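Local coordinates for minor capsid protein (PDB 6G42) that probably builds the pentameric penton that closes the vertices of the mavirus capsid, each subunit contributing a single jelly-roll, at residues I9-T14 with V34-S39; V53-L58 with Q298-F303; N209-S214 with T268-F273; S214-P219 with K261-L266. All coordinates share one frame; numbering follows the deposited sequence.

Contact 1. Residues I9-T14 with V34-S39; sequences IWLNET and VDIFRS
E13 and I36 mark the point where the two strands run closest, yet their CA atoms still lie 7.8 Å apart. The short axes of strand 9-14 and strand 34-37 approach to 8.7 Å and meet at 140°, a skewed antiparallel course, and no hydrogen bond spans them. This is the spacing of facing layers: strand 8-15 is an edge of the four-stranded sheet, bonded to strand 296-305, while strand 33-37 pairs with strand 272-281 in the opposing sheet, the two forming the sandwich of the jelly-roll.

Side chains fill the gap. Methyl CD2 of L11 meets branch methyl CG2 of I36 at 4.0 Å, the two side chains crossing obliquely. E13 uses its aliphatic part first: CG lies against the V34 methyl CG1. With CG anti to the backbone N (chi1 -156°) and a bend at chi2 (66°), the chain turns its carboxylate back alongside I36, where E13 OE1 comes 3.7 Å from I36 CG1. E13 and I36 thus pass each other in opposite directions. R38 closes the far end, its NH1 skirting the L11 methyl CD1 obliquely at 4.5 Å.

The guanidinium is not spent on E13: E13 OE1 stays 5.7 Å from R38 NH1. Instead, NH1 and NH2 donate to the carbonyls of L218 and N230 of the second subunit. The interior thus depends on apolar packing, with the stem of a glutamate serving as hydrocarbon, while the arginine's bonds tie this end of the sandwich to the neighbouring subunit; the E13-R38 charges could at most add a weak attraction over that distance.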
# COMPACT_ATOMS: atom_id res chain seq x y z
N ILE C 9 -11.68 -26.83 -13.15
CA ILE C 9 -13.12 -26.95 -12.93
C ILE C 9 -13.48 -25.94 -11.84
O ILE C 9 -12.92 -25.99 -10.74
CB ILE C 9 -13.54 -28.40 -12.56
CG1 ILE C 9 -13.16 -29.37 -13.68
CG2 ILE C 9 -15.04 -28.50 -12.31
CD1 ILE C 9 -13.28 -30.84 -13.31
N TRP C 10 -14.40 -25.04 -12.16
CA TRP C 10 -14.80 -23.94 -11.29
C TRP C 10 -16.22 -24.16 -10.80
O TRP C 10 -17.09 -24.50 -11.59
CB TRP C 10 -14.78 -22.61 -12.05
CG TRP C 10 -13.44 -22.20 -12.56
CD1 TRP C 10 -12.95 -22.39 -13.82
CD2 TRP C 10 -12.42 -21.52 -11.83
NE1 TRP C 10 -11.69 -21.87 -13.92
CE2 TRP C 10 -11.33 -21.33 -12.72
CE3 TRP C 10 -12.31 -21.07 -10.51
CZ2 TRP C 10 -10.14 -20.70 -12.33
CZ3 TRP C 10 -11.13 -20.43 -10.12
CH2 TRP C 10 -10.06 -20.26 -11.03
N LEU C 11 -16.44 -23.91 -9.51
CA LEU C 11 -17.75 -24.10 -8.88
C LEU C 11 -18.15 -22.85 -8.08
O LEU C 11 -17.50 -22.50 -7.09
CB LEU C 11 -17.72 -25.35 -7.98
CG LEU C 11 -18.94 -25.71 -7.13
CD1 LEU C 11 -20.20 -25.86 -7.96
CD2 LEU C 11 -18.66 -27.00 -6.37
N ASN C 12 -19.22 -22.20 -8.52
CA ASN C 12 -19.78 -21.01 -7.87
C ASN C 12 -20.93 -21.40 -6.96
O ASN C 12 -21.62 -22.40 -7.21
CB ASN C 12 -20.28 -20.00 -8.91
CG ASN C 12 -19.17 -19.43 -9.76
OD1 ASN C 12 -18.63 -18.36 -9.46
ND2 ASN C 12 -18.80 -20.15 -10.81
N GLU C 13 -21.14 -20.62 -5.91
CA GLU C 13 -22.28 -20.82 -5.02
C GLU C 13 -22.63 -19.54 -4.26
O GLU C 13 -21.76 -18.72 -3.98
CB GLU C 13 -21.98 -21.98 -4.06
CG GLU C 13 -23.22 -22.68 -3.50
CD GLU C 13 -24.06 -23.43 -4.53
OE1 GLU C 13 -23.50 -24.06 -5.45
OE2 GLU C 13 -25.30 -23.41 -4.39
N THR C 14 -23.92 -19.36 -3.96
CA THR C 14 -24.43 -18.18 -3.25
C THR C 14 -25.50 -18.54 -2.22
O THR C 14 -26.18 -19.57 -2.33
CB THR C 14 -25.05 -17.14 -4.22
OG1 THR C 14 -26.01 -17.78 -5.07
CG2 THR C 14 -23.97 -16.51 -5.08
N VAL C 34 -24.18 -24.37 3.04
CA VAL C 34 -24.66 -24.64 1.69
C VAL C 34 -24.50 -26.11 1.34
O VAL C 34 -23.44 -26.69 1.58
CB VAL C 34 -23.89 -23.87 0.60
CG1 VAL C 34 -24.68 -23.89 -0.70
CG2 VAL C 34 -23.63 -22.44 0.99
N ASP C 35 -25.54 -26.68 0.76
CA ASP C 35 -25.47 -28.00 0.13
C ASP C 35 -25.29 -27.81 -1.36
O ASP C 35 -26.21 -27.36 -2.06
CB ASP C 35 -26.74 -28.81 0.41
CG ASP C 35 -26.89 -29.18 1.88
OD1 ASP C 35 -25.88 -29.55 2.53
OD2 ASP C 35 -28.03 -29.13 2.38
N ILE C 36 -24.10 -28.14 -1.85
CA ILE C 36 -23.84 -28.26 -3.28
C ILE C 36 -24.36 -29.63 -3.70
O ILE C 36 -23.92 -30.64 -3.17
CB ILE C 36 -22.33 -28.15 -3.63
CG1 ILE C 36 -21.83 -26.71 -3.47
CG2 ILE C 36 -22.06 -28.64 -5.06
CD1 ILE C 36 -21.43 -26.34 -2.06
N PHE C 37 -25.30 -29.64 -4.65
CA PHE C 37 -25.93 -30.88 -5.13
C PHE C 37 -26.12 -30.76 -6.64
O PHE C 37 -26.71 -29.79 -7.12
CB PHE C 37 -27.26 -31.07 -4.39
CG PHE C 37 -27.96 -32.40 -4.63
CD1 PHE C 37 -27.31 -33.53 -5.15
CD2 PHE C 37 -29.30 -32.53 -4.27
CE1 PHE C 37 -28.00 -34.73 -5.34
CE2 PHE C 37 -29.98 -33.73 -4.45
CZ PHE C 37 -29.33 -34.83 -4.99
N ARG C 38 -25.57 -31.73 -7.38
CA ARG C 38 -25.58 -31.71 -8.85
C ARG C 38 -26.12 -32.99 -9.50
O ARG C 38 -26.21 -34.03 -8.85
CB ARG C 38 -24.17 -31.41 -9.37
CG ARG C 38 -23.61 -30.10 -8.83
CD ARG C 38 -22.49 -29.57 -9.70
NE ARG C 38 -22.97 -29.09 -11.00
CZ ARG C 38 -23.59 -27.93 -11.21
NH1 ARG C 38 -23.84 -27.09 -10.21
NH2 ARG C 38 -23.98 -27.62 -12.44
N SER C 39 -26.47 -32.90 -10.78
CA SER C 39 -27.07 -34.03 -11.51
C SER C 39 -26.07 -35.17 -11.69
O SER C 39 -26.30 -36.27 -11.20
CB SER C 39 -27.59 -33.59 -12.88
OG SER C 39 -28.62 -32.63 -12.74

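Contact 2. Residues V53-L58 with Q298-F303; sequences VEEFHL and QLKLLF
Backbone bonds join V53-L58 and Q298-F303 as antiparallel neighbours, their axes 4.5 Å apart. H57 and Q298 form a hydrogen-bonded pair with bonds in both directions. H57 N reaches Q298 O at 3.0 Å, arriving above the carbonyl plane, whereas the return bond from Q298 N lies in the plane of the H57 carbonyl. K300 N gives to E55 O at 2.7 Å, and in the other direction K300 O receives two weak bonds, from E54 N and E55 N. E54 and E55 thus both face K300, a classic beta bulge that shifts the register by one. At the non-hydrogen-bonded pair F56-L299, CA-H groups take part: F56 CA points at Q298 O, and L299 CA at E55 O.

The apolar side-chain contact is V53 with L301, on the face that also carries F56 and L299. V53 CG2 touches L301 CD2 at 3.8 Å, the two side chains side by side; this face looks toward L275 and F277 of strand 272-281.

Polar side chains occupy the other face. Q298 lies alongside H57, its OE1 at the imidazole edge, 4.1 Å from H57 CD2, with amide and ring planes 60° apart. E55 OE1 stands 5.7 Å from K300 NZ, short of a salt bridge.

These polar ends are taken up by the second subunit: K300 NZ by E216, E55 OE2 by H203, Q298 NE2 by S202 and H57 NE2 by Y282. One sheet face therefore makes the sandwich core and the other a largely buried, polar subunit interface of hydrogen bonds and a salt bridge.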
# COMPACT_ATOMS: atom_id res chain seq x y z
N VAL C 53 -9.85 -22.69 -2.47
CA VAL C 53 -10.90 -21.68 -2.38
C VAL C 53 -10.33 -20.40 -3.01
O VAL C 53 -9.52 -19.72 -2.40
CB VAL C 53 -11.33 -21.43 -0.92
CG1 VAL C 53 -12.39 -20.34 -0.81
CG2 VAL C 53 -11.84 -22.73 -0.30
N GLU C 54 -10.77 -20.12 -4.24
CA GLU C 54 -10.33 -18.93 -4.99
C GLU C 54 -10.82 -17.62 -4.33
O GLU C 54 -10.04 -16.69 -4.13
CB GLU C 54 -10.84 -19.02 -6.43
CG GLU C 54 -10.49 -17.84 -7.36
CD GLU C 54 -9.02 -17.78 -7.76
OE1 GLU C 54 -8.26 -18.74 -7.47
OE2 GLU C 54 -8.63 -16.75 -8.37
N GLU C 55 -12.10 -17.56 -3.99
CA GLU C 55 -12.72 -16.32 -3.54
C GLU C 55 -13.99 -16.57 -2.72
O GLU C 55 -14.77 -17.48 -3.03
CB GLU C 55 -13.01 -15.45 -4.78
CG GLU C 55 -14.04 -14.33 -4.65
CD GLU C 55 -14.16 -13.50 -5.93
OE1 GLU C 55 -13.97 -14.07 -7.03
OE2 GLU C 55 -14.47 -12.29 -5.84
N PHE C 56 -14.16 -15.78 -1.67
CA PHE C 56 -15.46 -15.66 -1.00
C PHE C 56 -15.78 -14.21 -0.62
O PHE C 56 -14.90 -13.35 -0.64
CB PHE C 56 -15.61 -16.63 0.19
CG PHE C 56 -14.74 -16.31 1.39
CD1 PHE C 56 -15.11 -15.33 2.30
CD2 PHE C 56 -13.60 -17.06 1.65
CE1 PHE C 56 -14.33 -15.05 3.41
CE2 PHE C 56 -12.82 -16.80 2.77
CZ PHE C 56 -13.18 -15.79 3.65
N HIS C 57 -17.05 -13.98 -0.29
CA HIS C 57 -17.53 -12.67 0.14
C HIS C 57 -18.63 -12.83 1.20
O HIS C 57 -19.67 -13.40 0.92
CB HIS C 57 -18.03 -11.87 -1.07
CG HIS C 57 -18.24 -10.41 -0.81
ND1 HIS C 57 -17.64 -9.72 0.22
CD2 HIS C 57 -18.96 -9.49 -1.49
CE1 HIS C 57 -18.00 -8.45 0.17
NE2 HIS C 57 -18.79 -8.28 -0.86
N LEU C 58 -18.36 -12.35 2.41
CA LEU C 58 -19.32 -12.41 3.51
C LEU C 58 -19.95 -11.03 3.63
O LEU C 58 -19.50 -10.18 4.39
CB LEU C 58 -18.63 -12.82 4.82
CG LEU C 58 -17.60 -13.96 4.72
CD1 LEU C 58 -16.99 -14.24 6.09
CD2 LEU C 58 -18.20 -15.24 4.14
N GLN C 298 -21.09 -15.12 -1.08
CA GLN C 298 -20.59 -15.62 -2.37
C GLN C 298 -19.36 -16.48 -2.11
O GLN C 298 -18.68 -16.32 -1.09
CB GLN C 298 -20.25 -14.48 -3.31
CG GLN C 298 -21.46 -13.77 -3.89
CD GLN C 298 -21.13 -12.40 -4.47
OE1 GLN C 298 -19.97 -12.01 -4.58
NE2 GLN C 298 -22.17 -11.66 -4.86
N LEU C 299 -19.07 -17.36 -3.05
CA LEU C 299 -18.11 -18.44 -2.85
C LEU C 299 -17.68 -19.03 -4.18
O LEU C 299 -18.52 -19.33 -5.03
CB LEU C 299 -18.78 -19.51 -1.98
CG LEU C 299 -17.95 -20.67 -1.43
CD1 LEU C 299 -18.44 -21.03 -0.03
CD2 LEU C 299 -18.03 -21.89 -2.33
N LYS C 300 -16.38 -19.18 -4.37
CA LYS C 300 -15.84 -19.71 -5.63
C LYS C 300 -14.74 -20.73 -5.31
O LYS C 300 -13.78 -20.41 -4.62
CB LYS C 300 -15.30 -18.58 -6.50
CG LYS C 300 -15.12 -18.94 -7.97
CD LYS C 300 -15.02 -17.69 -8.85
CE LYS C 300 -15.32 -17.98 -10.32
NZ LYS C 300 -14.09 -18.00 -11.15
N LEU C 301 -14.92 -21.95 -5.82
CA LEU C 301 -13.99 -23.05 -5.60
C LEU C 301 -13.30 -23.41 -6.90
O LEU C 301 -13.85 -23.21 -7.99
CB LEU C 301 -14.74 -24.27 -5.06
CG LEU C 301 -15.60 -24.08 -3.81
CD1 LEU C 301 -16.40 -25.33 -3.55
CD2 LEU C 301 -14.74 -23.76 -2.59
N LEU C 302 -12.09 -23.95 -6.80
CA LEU C 302 -11.35 -24.44 -7.96
C LEU C 302 -10.89 -25.87 -7.72
O LEU C 302 -10.17 -26.14 -6.75
CB LEU C 302 -10.14 -23.56 -8.25
CG LEU C 302 -9.15 -24.06 -9.31
CD1 LEU C 302 -9.84 -24.24 -10.66
CD2 LEU C 302 -7.96 -23.13 -9.43
N PHE C 303 -11.31 -26.77 -8.60
CA PHE C 303 -10.76 -28.12 -8.65
C PHE C 303 -9.74 -28.14 -9.79
O PHE C 303 -10.10 -28.03 -10.96
CB PHE C 303 -11.87 -29.16 -8.85
CG PHE C 303 -12.86 -29.19 -7.71
CD1 PHE C 303 -12.60 -29.95 -6.56
CD2 PHE C 303 -14.04 -28.45 -7.76
CE1 PHE C 303 -13.50 -29.97 -5.51
CE2 PHE C 303 -14.94 -28.47 -6.71
CZ PHE C 303 -14.68 -29.23 -5.58

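Contact 3. Residues N209-S214 with T268-F273; sequences NDLPVS and TNFNRF
D210 OD1 sits 3.4 Å from F273 CA and accepts a hydrogen bond from the backbone N of N274, the next residue along, so the carboxylate is drawn down over the start of strand 272-281. With its CG between the backbone N and the carbonyl carbon (chi1 63°), D210 turns its carboxylate toward that strand, and OD1 also brushes F273 CB at 3.6 Å. The R272 guanidinium takes no part in this grip: D210 OD2 remains 5.9 Å from R272 NE, and R272 lies instead against F37 in a cation-pi contact.

The next residue turns inward. L211 runs side by side with F273 and lays its methyl CD1 over one face of that ring, 3.8 Å from the centroid and a little toward the rim. The same methyl also stands over a face of F270, 4.2 Å from that centroid, giving CH-pi contacts to two phenylalanines at once.

Residues 209-214 belong to the loop that leaves strand 201-207, and here it makes an inverse gamma turn centred on P212, closed by a weak bond from V213 N to L211 O. The turn swings the proline ring onto F270, on the same side as the leucine methyl. P212 CD lies off-centre over the ring, while CG approaches F270 CD1 obliquely at 3.4 Å. F270 itself precedes strand 272-281 and also packs on I42 and L43, and F273 extends to I36 in strand 33-37, whose backbone it bonds.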
# COMPACT_ATOMS: atom_id res chain seq x y z
N ASN C 209 -18.22 -31.59 6.40
CA ASN C 209 -18.34 -32.91 7.04
C ASN C 209 -18.32 -34.11 6.07
O ASN C 209 -18.01 -35.22 6.49
CB ASN C 209 -19.56 -32.99 7.99
CG ASN C 209 -20.88 -32.59 7.32
OD1 ASN C 209 -21.01 -32.61 6.09
ND2 ASN C 209 -21.86 -32.21 8.13
N ASP C 210 -18.63 -33.88 4.79
CA ASP C 210 -18.75 -34.98 3.80
C ASP C 210 -18.01 -34.83 2.44
O ASP C 210 -18.21 -35.65 1.54
CB ASP C 210 -20.24 -35.27 3.55
CG ASP C 210 -20.98 -34.09 2.93
OD1 ASP C 210 -20.43 -32.96 2.93
OD2 ASP C 210 -22.12 -34.29 2.46
N LEU C 211 -17.16 -33.82 2.30
CA LEU C 211 -16.32 -33.68 1.10
C LEU C 211 -15.09 -34.57 1.26
O LEU C 211 -14.36 -34.41 2.23
CB LEU C 211 -15.86 -32.23 0.90
CG LEU C 211 -14.98 -31.91 -0.32
CD1 LEU C 211 -15.73 -32.07 -1.63
CD2 LEU C 211 -14.44 -30.50 -0.21
N PRO C 212 -14.86 -35.51 0.32
CA PRO C 212 -13.67 -36.36 0.43
C PRO C 212 -12.39 -35.57 0.14
O PRO C 212 -11.88 -35.54 -0.99
CB PRO C 212 -13.93 -37.48 -0.59
CG PRO C 212 -14.85 -36.87 -1.59
CD PRO C 212 -15.70 -35.89 -0.84
N VAL C 213 -11.89 -34.93 1.19
CA VAL C 213 -10.72 -34.07 1.13
C VAL C 213 -9.77 -34.45 2.27
O VAL C 213 -10.20 -34.95 3.31
CB VAL C 213 -11.14 -32.58 1.21
CG1 VAL C 213 -11.67 -32.20 2.59
CG2 VAL C 213 -9.99 -31.66 0.82
N SER C 214 -8.48 -34.23 2.06
CA SER C 214 -7.47 -34.54 3.07
C SER C 214 -7.66 -33.64 4.29
O SER C 214 -7.94 -32.45 4.16
CB SER C 214 -6.07 -34.37 2.49
OG SER C 214 -5.12 -35.02 3.30
N THR C 268 -12.89 -39.25 -6.32
CA THR C 268 -13.40 -38.55 -7.51
C THR C 268 -14.89 -38.78 -7.81
O THR C 268 -15.47 -38.06 -8.62
CB THR C 268 -12.62 -39.00 -8.76
OG1 THR C 268 -12.62 -40.43 -8.84
CG2 THR C 268 -11.19 -38.50 -8.71
N ASN C 269 -15.50 -39.76 -7.15
CA ASN C 269 -16.85 -40.24 -7.52
C ASN C 269 -18.03 -39.48 -6.88
O ASN C 269 -19.18 -39.81 -7.15
CB ASN C 269 -16.98 -41.74 -7.21
CG ASN C 269 -17.07 -42.05 -5.72
OD1 ASN C 269 -16.37 -41.45 -4.90
ND2 ASN C 269 -17.94 -42.99 -5.36
N PHE C 270 -17.74 -38.46 -6.06
CA PHE C 270 -18.79 -37.76 -5.31
C PHE C 270 -19.69 -36.87 -6.17
O PHE C 270 -19.32 -36.43 -7.26
CB PHE C 270 -18.23 -36.97 -4.11
CG PHE C 270 -17.37 -35.80 -4.48
CD1 PHE C 270 -15.99 -35.95 -4.61
CD2 PHE C 270 -17.92 -34.54 -4.69
CE1 PHE C 270 -15.19 -34.88 -4.95
CE2 PHE C 270 -17.12 -33.46 -5.03
CZ PHE C 270 -15.75 -33.63 -5.16
N ASN C 271 -20.87 -36.61 -5.62
CA ASN C 271 -21.96 -35.93 -6.30
C ASN C 271 -22.44 -34.66 -5.57
O ASN C 271 -22.90 -33.70 -6.20
CB ASN C 271 -23.11 -36.94 -6.40
CG ASN C 271 -24.19 -36.52 -7.36
OD1 ASN C 271 -23.99 -35.65 -8.21
ND2 ASN C 271 -25.33 -37.17 -7.25
N ARG C 272 -22.37 -34.68 -4.24
CA ARG C 272 -22.79 -33.58 -3.41
C ARG C 272 -21.91 -33.48 -2.16
O ARG C 272 -21.27 -34.45 -1.76
CB ARG C 272 -24.26 -33.77 -3.00
CG ARG C 272 -24.54 -35.00 -2.16
CD ARG C 272 -26.03 -35.32 -2.09
NE ARG C 272 -26.75 -34.45 -1.16
CZ ARG C 272 -28.05 -34.55 -0.87
NH1 ARG C 272 -28.81 -35.50 -1.44
NH2 ARG C 272 -28.61 -33.71 -0.01
N PHE C 273 -21.89 -32.29 -1.57
CA PHE C 273 -21.20 -32.05 -0.30
C PHE C 273 -21.71 -30.79 0.37
O PHE C 273 -22.39 -29.97 -0.24
CB PHE C 273 -19.67 -31.99 -0.49
CG PHE C 273 -19.22 -30.93 -1.46
CD1 PHE C 273 -19.17 -31.18 -2.82
CD2 PHE C 273 -18.81 -29.68 -1.00
CE1 PHE C 273 -18.74 -30.22 -3.72
CE2 PHE C 273 -18.38 -28.71 -1.89
CZ PHE C 273 -18.34 -28.97 -3.25

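Contact 4. Residues S214-P219 with K261-L266; sequences SYELLP and KYHNIL
H263 meets E216 at the rim of its imidazole: H263 CE1 is 3.3 Å from E216 OE2, which lies in the ring plane. The carboxylate plane is turned 42° from the ring, and the two side chains cross at a slant. E216 reaches this position with CG anti to its carbonyl carbon (chi1 -61°) and an extended chain beyond. Its charge is claimed by the third subunit, where K300 NZ forms a salt bridge with OE2 and N12 ND2 bonds OE1. The nearby lysine would probably favour a negative carboxylate.

N264 supplies the bond that joins the two segments. Its O accepts from S214 N at 2.9 Å with an N-H...O angle of 155°, the donor lying nearly on the line of the C=O. Beside the bond, S214 CB rests 4.1 Å from N264 CB. Strand 248-264 is an outermost strand of the four-stranded jelly-roll sheet, and S214 touches it just where the chain departs toward the short strand 216-217, which pairs with strand 231-232. The N264 amide faces the neighbour, ND2 giving to K6 O and OD1 taking from Y8 N, both of the third subunit.

L266 finishes the segment beyond the strand. Its CG lies 4.0 Å from S214 N, with CD1 close by at 4.1 Å, so the leucine branch flanks the donor of the S214-N264 bond. Further back along the chain, P212 bonds the backbone of L266.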
# COMPACT_ATOMS: atom_id res chain seq x y z
N SER C 214 -8.48 -34.23 2.06
CA SER C 214 -7.47 -34.54 3.07
C SER C 214 -7.66 -33.64 4.29
O SER C 214 -7.94 -32.45 4.16
CB SER C 214 -6.07 -34.37 2.49
OG SER C 214 -5.12 -35.02 3.30
N TYR C 215 -7.52 -34.23 5.47
CA TYR C 215 -7.70 -33.52 6.73
C TYR C 215 -6.40 -32.81 7.08
O TYR C 215 -5.34 -33.24 6.67
CB TYR C 215 -8.05 -34.51 7.86
CG TYR C 215 -9.45 -35.11 7.83
CD1 TYR C 215 -9.89 -35.88 6.74
CD2 TYR C 215 -10.33 -34.94 8.91
CE1 TYR C 215 -11.16 -36.44 6.72
CE2 TYR C 215 -11.60 -35.50 8.90
CZ TYR C 215 -12.02 -36.25 7.80
OH TYR C 215 -13.27 -36.81 7.78
N GLU C 216 -6.50 -31.72 7.83
CA GLU C 216 -5.33 -31.08 8.43
C GLU C 216 -5.07 -31.75 9.78
O GLU C 216 -6.00 -32.22 10.43
CB GLU C 216 -5.54 -29.57 8.63
CG GLU C 216 -5.80 -28.77 7.34
CD GLU C 216 -5.55 -27.27 7.50
OE1 GLU C 216 -5.56 -26.76 8.64
OE2 GLU C 216 -5.35 -26.57 6.48
N LEU C 217 -3.80 -31.77 10.20
CA LEU C 217 -3.39 -32.41 11.46
C LEU C 217 -3.47 -31.40 12.59
O LEU C 217 -2.91 -30.31 12.48
CB LEU C 217 -1.97 -32.97 11.36
CG LEU C 217 -1.64 -33.87 10.16
CD1 LEU C 217 -0.22 -34.41 10.29
CD2 LEU C 217 -2.63 -35.01 9.99
N LEU C 218 -4.15 -31.77 13.68
CA LEU C 218 -4.47 -30.86 14.81
C LEU C 218 -3.79 -31.29 16.12
O LEU C 218 -3.41 -32.45 16.26
CB LEU C 218 -5.99 -30.80 15.02
CG LEU C 218 -6.81 -29.93 14.06
CD1 LEU C 218 -8.30 -30.19 14.27
CD2 LEU C 218 -6.51 -28.45 14.25
N PRO C 219 -3.65 -30.35 17.09
CA PRO C 219 -3.04 -30.69 18.38
C PRO C 219 -3.99 -31.46 19.31
O PRO C 219 -5.14 -31.73 18.95
CB PRO C 219 -2.70 -29.31 18.96
CG PRO C 219 -3.74 -28.41 18.40
CD PRO C 219 -4.03 -28.93 17.02
N LYS C 261 -2.27 -22.67 -0.72
CA LYS C 261 -3.45 -23.18 0.02
C LYS C 261 -4.32 -24.19 -0.77
O LYS C 261 -5.49 -23.95 -1.08
CB LYS C 261 -4.29 -22.04 0.62
CG LYS C 261 -3.88 -21.70 2.04
CD LYS C 261 -4.83 -20.73 2.73
CE LYS C 261 -4.54 -20.62 4.23
NZ LYS C 261 -3.11 -20.29 4.56
N TYR C 262 -3.72 -25.35 -1.02
CA TYR C 262 -4.32 -26.45 -1.74
C TYR C 262 -4.61 -27.59 -0.77
O TYR C 262 -3.93 -27.74 0.26
CB TYR C 262 -3.36 -26.94 -2.83
CG TYR C 262 -3.30 -26.08 -4.09
CD1 TYR C 262 -4.36 -26.06 -5.00
CD2 TYR C 262 -2.17 -25.32 -4.40
CE1 TYR C 262 -4.31 -25.30 -6.16
CE2 TYR C 262 -2.10 -24.56 -5.56
CZ TYR C 262 -3.18 -24.55 -6.44
OH TYR C 262 -3.13 -23.80 -7.59
N HIS C 263 -5.62 -28.40 -1.09
CA HIS C 263 -5.93 -29.63 -0.36
C HIS C 263 -6.20 -30.75 -1.34
O HIS C 263 -6.81 -30.53 -2.38
CB HIS C 263 -7.15 -29.42 0.53
CG HIS C 263 -6.92 -28.42 1.61
ND1 HIS C 263 -6.20 -28.72 2.74
CD2 HIS C 263 -7.28 -27.12 1.72
CE1 HIS C 263 -6.13 -27.64 3.51
NE2 HIS C 263 -6.78 -26.67 2.91
N ASN C 264 -5.73 -31.95 -1.00
CA ASN C 264 -5.89 -33.11 -1.88
C ASN C 264 -7.32 -33.65 -1.81
O ASN C 264 -7.86 -33.82 -0.72
CB ASN C 264 -4.91 -34.21 -1.48
CG ASN C 264 -3.48 -33.89 -1.87
OD1 ASN C 264 -2.62 -33.66 -1.01
ND2 ASN C 264 -3.20 -33.89 -3.18
N ILE C 265 -7.91 -33.89 -2.98
CA ILE C 265 -9.18 -34.62 -3.07
C ILE C 265 -8.83 -36.11 -3.12
O ILE C 265 -8.07 -36.54 -3.99
CB ILE C 265 -10.01 -34.20 -4.31
CG1 ILE C 265 -10.45 -32.73 -4.20
CG2 ILE C 265 -11.23 -35.10 -4.49
CD1 ILE C 265 -11.40 -32.40 -3.06
N LEU C 266 -9.41 -36.87 -2.19
CA LEU C 266 -9.12 -38.30 -2.04
C LEU C 266 -9.98 -39.20 -2.95
O LEU C 266 -9.51 -40.24 -3.41
CB LEU C 266 -9.27 -38.72 -0.58
CG LEU C 266 -8.48 -37.91 0.46
CD1 LEU C 266 -8.85 -38.34 1.87
CD2 LEU C 266 -6.97 -38.00 0.26

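In the fold
Contacts 1 and 2 are buried, contacts 3 and 4 only partly so. Contacts 1 and 2 share a sheet, with strands 8-15 and 296-305 adjacent in it; contact 2 works within that sheet through backbone bonds, whereas contact 1 crosses between layers on side chains alone. Strand 272-281 links contact 1 to contact 3, where aromatic CH-pi packing dominates. Contacts 3 and 4 share S214 and lie nested inside the long loop that contact 2 closes; contact 4 adds a single backbone bond, which contacts 1 and 3 lack. Its E216 from one subunit meets N12 and K300 of the next, so contacts 1, 2 and 4 come together at the subunit interface.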